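PDB 3M3I: putative uncharacterized protein from Leishmania major, which is of unknown function but belongs to the DUF985 family of the cupin superfamily, whose beta-barrel fold serves many different enzymatic and non-enzymatic roles. Local coordinates for residues A[49-52]-A[56-59]; A[22-27]-A[171-176]. One frame throughout, in Å; residues are numbered along the deposited sequence.

Contact 1. Residues A[49-52]-A[56-59]; sequences VDNE and RRHA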
# COMPACT_ATOMS: atom_id res chain seq x y z
N VAL A 49 3.49 16.72 -8.24
CA VAL A 49 2.85 16.49 -9.53
C VAL A 49 1.56 17.32 -9.57
O VAL A 49 1.13 17.85 -8.55
CB VAL A 49 2.52 14.97 -9.75
CG1 VAL A 49 3.76 14.15 -9.61
CG2 VAL A 49 1.48 14.45 -8.75
N ASP A 50 0.97 17.41 -10.76
CA ASP A 50 -0.35 17.99 -10.94
C ASP A 50 -1.42 16.91 -10.77
O ASP A 50 -1.36 15.83 -11.40
CB ASP A 50 -0.48 18.63 -12.33
CG ASP A 50 0.27 19.97 -12.46
OD1 ASP A 50 0.29 20.77 -11.49
OD2 ASP A 50 0.80 20.24 -13.55
N ASN A 51 -2.40 17.18 -9.92
CA ASN A 51 -3.48 16.22 -9.69
C ASN A 51 -4.59 16.29 -10.78
O ASN A 51 -4.46 16.98 -11.78
CB ASN A 51 -4.06 16.42 -8.28
CG ASN A 51 -4.82 17.70 -8.16
OD1 ASN A 51 -4.87 18.48 -9.13
ND2 ASN A 51 -5.42 17.95 -7.00
N GLU A 52 -5.69 15.57 -10.57
CA GLU A 52 -6.78 15.54 -11.54
C GLU A 52 -7.42 16.91 -11.80
O GLU A 52 -8.07 17.09 -12.82
CB GLU A 52 -7.88 14.56 -11.10
CG GLU A 52 -7.49 13.07 -11.14
CD GLU A 52 -6.71 12.59 -9.91
OE1 GLU A 52 -6.22 13.44 -9.11
OE2 GLU A 52 -6.59 11.36 -9.75
N ARG A 56 -0.97 21.40 -7.56
CA ARG A 56 0.28 20.77 -7.16
C ARG A 56 0.10 19.98 -5.87
O ARG A 56 -0.34 20.51 -4.84
CB ARG A 56 1.40 21.80 -6.97
CG ARG A 56 1.69 22.62 -8.21
CD ARG A 56 2.24 21.78 -9.35
NE ARG A 56 3.63 21.40 -9.13
CZ ARG A 56 4.34 20.65 -9.97
NH1 ARG A 56 3.78 20.19 -11.07
NH2 ARG A 56 5.60 20.35 -9.70
N ARG A 57 0.46 18.69 -5.96
CA ARG A 57 0.33 17.75 -4.86
C ARG A 57 1.57 16.87 -4.85
O ARG A 57 2.28 16.80 -5.86
CB ARG A 57 -0.90 16.89 -5.05
CG ARG A 57 -2.21 17.66 -5.06
CD ARG A 57 -2.69 17.98 -3.66
NE ARG A 57 -3.92 18.77 -3.69
CZ ARG A 57 -3.97 20.10 -3.76
NH1 ARG A 57 -2.86 20.82 -3.80
NH2 ARG A 57 -5.15 20.72 -3.80
N HIS A 58 1.85 16.24 -3.73
CA HIS A 58 2.87 15.20 -3.67
C HIS A 58 2.44 14.04 -4.59
O HIS A 58 1.25 13.76 -4.71
CB HIS A 58 3.04 14.69 -2.23
CG HIS A 58 3.52 15.73 -1.27
ND1 HIS A 58 2.68 16.46 -0.46
CD2 HIS A 58 4.77 16.19 -1.02
CE1 HIS A 58 3.39 17.31 0.26
NE2 HIS A 58 4.67 17.16 -0.06
N ALA A 59 3.41 13.39 -5.23
CA ALA A 59 3.11 12.22 -6.05
C ALA A 59 2.17 11.29 -5.30
O ALA A 59 1.13 10.90 -5.81
CB ALA A 59 4.39 11.47 -6.44
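The R56 guanidinium folds back over the backbone of V49, whose CA lies 4.1 Å above one face, toward its rim; the D50 carboxylate meets it at the edge, the two planes 75° apart. Bends at chi2 and chi3 (-65° and -75°) curl the R56 chain back across the neighbouring strand. The salt bridge is loose, D50 OD1 standing 3.6 Å from R56 NH1, and the same oxygen comes within 3.1 Å of R56 CD. On the other face of the hairpin, the N51 amide crosses the R57 guanidinium with ND2 3.7 Å from NE, while N51 OD1 takes the backbone N-H groups of E53 and N55 in the turn. R57 NE forms a salt bridge with D186. Two nearly straight backbone bonds make V49 and R57 a hydrogen-bonded antiparallel pair: V49 N to R57 O, 2.7 Å, and R57 N to V49 O, 2.8 Å. V49 CG1 packs 4.2 Å from A59 CB. The beta hairpin of strands 48-50 and 56-67 projects at the margin of the larger sheet; V49 packs on P180 of its own chain, and H47 of the second subunit is hydrogen-bonded through NE2 to D50 O.

Contact 2. Residues A[22-27]-A[171-176]; sequences EFWIKR and YSLVSC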
# COMPACT_ATOMS: atom_id res chain seq x y z
N GLU A 22 -6.08 -1.02 21.10
CA GLU A 22 -5.19 -0.25 21.99
C GLU A 22 -3.73 -0.42 21.61
O GLU A 22 -2.99 0.55 21.57
CB GLU A 22 -5.36 -0.68 23.46
CG GLU A 22 -6.65 -0.23 24.09
CD GLU A 22 -6.79 -0.63 25.56
OE1 GLU A 22 -5.77 -0.84 26.26
OE2 GLU A 22 -7.95 -0.72 26.02
N PHE A 23 -3.34 -1.68 21.38
CA PHE A 23 -1.97 -2.04 20.99
C PHE A 23 -1.50 -1.25 19.77
O PHE A 23 -0.43 -0.66 19.79
CB PHE A 23 -1.89 -3.56 20.74
CG PHE A 23 -0.58 -4.03 20.17
CD1 PHE A 23 -0.35 -4.00 18.80
CD2 PHE A 23 0.42 -4.52 21.01
CE1 PHE A 23 0.85 -4.44 18.27
CE2 PHE A 23 1.63 -4.96 20.48
CZ PHE A 23 1.85 -4.92 19.12
N TRP A 24 -2.29 -1.25 18.71
CA TRP A 24 -1.91 -0.60 17.45
C TRP A 24 -1.96 0.93 17.53
O TRP A 24 -1.17 1.60 16.87
CB TRP A 24 -2.78 -1.07 16.30
CG TRP A 24 -2.57 -2.47 15.96
CD1 TRP A 24 -3.46 -3.49 16.11
CD2 TRP A 24 -1.37 -3.05 15.44
NE1 TRP A 24 -2.89 -4.67 15.70
CE2 TRP A 24 -1.61 -4.42 15.28
CE3 TRP A 24 -0.12 -2.53 15.09
CZ2 TRP A 24 -0.65 -5.29 14.78
CZ3 TRP A 24 0.83 -3.38 14.60
CH2 TRP A 24 0.56 -4.76 14.45
N ILE A 25 -2.88 1.46 18.33
CA ILE A 25 -2.97 2.92 18.51
C ILE A 25 -1.72 3.39 19.25
O ILE A 25 -1.07 4.36 18.85
CB ILE A 25 -4.25 3.34 19.29
CG1 ILE A 25 -5.48 3.20 18.39
CG2 ILE A 25 -4.12 4.77 19.78
CD1 ILE A 25 -6.74 3.72 19.01
N LYS A 26 -1.39 2.70 20.33
CA LYS A 26 -0.16 2.97 21.06
C LYS A 26 1.05 2.90 20.14
O LYS A 26 1.72 3.89 19.91
CB LYS A 26 0.02 2.00 22.22
CG LYS A 26 1.25 2.26 23.06
CD LYS A 26 1.24 1.42 24.33
CE LYS A 26 2.61 1.42 25.02
NZ LYS A 26 3.65 0.62 24.27
N ARG A 27 1.30 1.72 19.57
CA ARG A 27 2.58 1.45 18.91
C ARG A 27 2.79 2.24 17.63
O ARG A 27 3.91 2.65 17.33
CB ARG A 27 2.76 -0.06 18.70
CG ARG A 27 3.21 -0.72 20.00
CD ARG A 27 3.36 -2.19 19.89
NE ARG A 27 3.84 -2.75 21.15
CZ ARG A 27 5.09 -2.67 21.60
NH1 ARG A 27 6.03 -2.03 20.90
NH2 ARG A 27 5.41 -3.23 22.77
N TYR A 171 -11.24 -4.65 15.63
CA TYR A 171 -10.61 -3.57 14.85
C TYR A 171 -10.13 -4.07 13.50
O TYR A 171 -10.13 -5.26 13.24
CB TYR A 171 -9.40 -3.03 15.60
CG TYR A 171 -8.22 -3.95 15.50
CD1 TYR A 171 -7.21 -3.73 14.56
CD2 TYR A 171 -8.13 -5.07 16.30
CE1 TYR A 171 -6.13 -4.59 14.46
CE2 TYR A 171 -7.06 -5.94 16.20
CZ TYR A 171 -6.07 -5.69 15.28
OH TYR A 171 -5.01 -6.54 15.20
N SER A 172 -9.70 -3.15 12.66
CA SER A 172 -9.03 -3.49 11.42
C SER A 172 -7.98 -2.45 11.12
O SER A 172 -8.31 -1.28 10.96
CB SER A 172 -10.02 -3.52 10.28
OG SER A 172 -9.35 -3.78 9.07
N LEU A 173 -6.71 -2.87 11.05
CA LEU A 173 -5.61 -1.97 10.72
C LEU A 173 -5.23 -2.12 9.24
O LEU A 173 -5.09 -3.23 8.74
CB LEU A 173 -4.41 -2.26 11.62
CG LEU A 173 -3.07 -1.55 11.34
CD1 LEU A 173 -3.18 -0.05 11.51
CD2 LEU A 173 -1.98 -2.11 12.24
N VAL A 174 -5.08 -1.00 8.55
CA VAL A 174 -4.65 -1.01 7.16
C VAL A 174 -3.61 0.08 6.94
O VAL A 174 -3.31 0.86 7.84
CB VAL A 174 -5.85 -0.77 6.16
CG1 VAL A 174 -6.86 -1.89 6.21
CG2 VAL A 174 -6.54 0.57 6.42
N SER A 175 -3.07 0.11 5.73
CA SER A 175 -2.37 1.26 5.22
C SER A 175 -3.19 1.80 4.06
O SER A 175 -3.79 1.03 3.33
CB SER A 175 -0.97 0.89 4.75
OG SER A 175 -0.14 0.58 5.84
N CYS A 176 -3.22 3.13 3.93
CA CYS A 176 -3.83 3.79 2.79
C CYS A 176 -2.80 4.63 2.05
O CYS A 176 -1.97 5.29 2.66
CB CYS A 176 -4.98 4.68 3.24
SG CYS A 176 -6.24 3.85 4.20
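W24, on the N-terminal helix 21-27, reaches the start of strand 172-179, part of the larger antiparallel sheet of this cupin fold, and meets Y171 and L173 there. The contact is small and buried, and the indole alone carries the helix side of it.

One hydrogen bond crosses it: the indole NE1 donates to Y171 OH at 2.9 Å, with an N-H...O angle of 144°. The phenol oxygen sits near the indole edge but tilted 17° out of the ring plane, and the bond is moderately bent. It gives the one polar atom of the indole a partner within a buried setting and helps set the rotation of the ring about its CB-CG bond.

Aromatic packing accompanies this bond. The Y171 ring crosses the five-membered ring of W24 obliquely, with centroids 4.9 Å apart, and W24 CD1 is held 3.3 Å from Y171 CE1.

Packing over the two faces of the indole is aliphatic on one side and aromatic on the other. L173 CD2 makes a CH-pi contact with the six-membered ring, 3.6 Å from its centroid; a chi1 of 173°, which turns CG away from the backbone N, brings it there. F23 CD1 of the same helix stands over the centre of the opposite face, so the indole is sandwiched between a leucine methyl and a phenylalanine ring carbon.

Around this group, W24 also touches L66 of strand 56-67, L173 touches L28, and Y171 pairs through its backbone with D90. A138 and L146 of the second subunit pack on W24 and L173 respectively, so the contact itself forms part of the interface between the two subunits. L173 CD2 sits over the CD2-CE3 bond of W24, toward the rim of the six-membered ring, 3.4 Å from each of the two carbons.

Contact 1 lies partly at the surface, 20 Å from the chain centre, and contact 2 is buried, 14 Å from it; their centres are about 28 Å apart. They are joined through one sheet: strand 56-67 forms half of the hairpin in contact 1 and neighbours strand 172-179. The 49-52/56-59 pair is built on backbone hydrogen bonds between adjacent hairpin strands, with the D50-R56 ion pair exposed on one face and R57 buried on the other, whereas 22-27/171-176 joins distant segments through side chains alone, an indole bonded at its edge to a tyrosine and covered on one face by a leucine. Both reach the second subunit, contact 1 partly through hydrogen bonding and contact 2 mainly through packing.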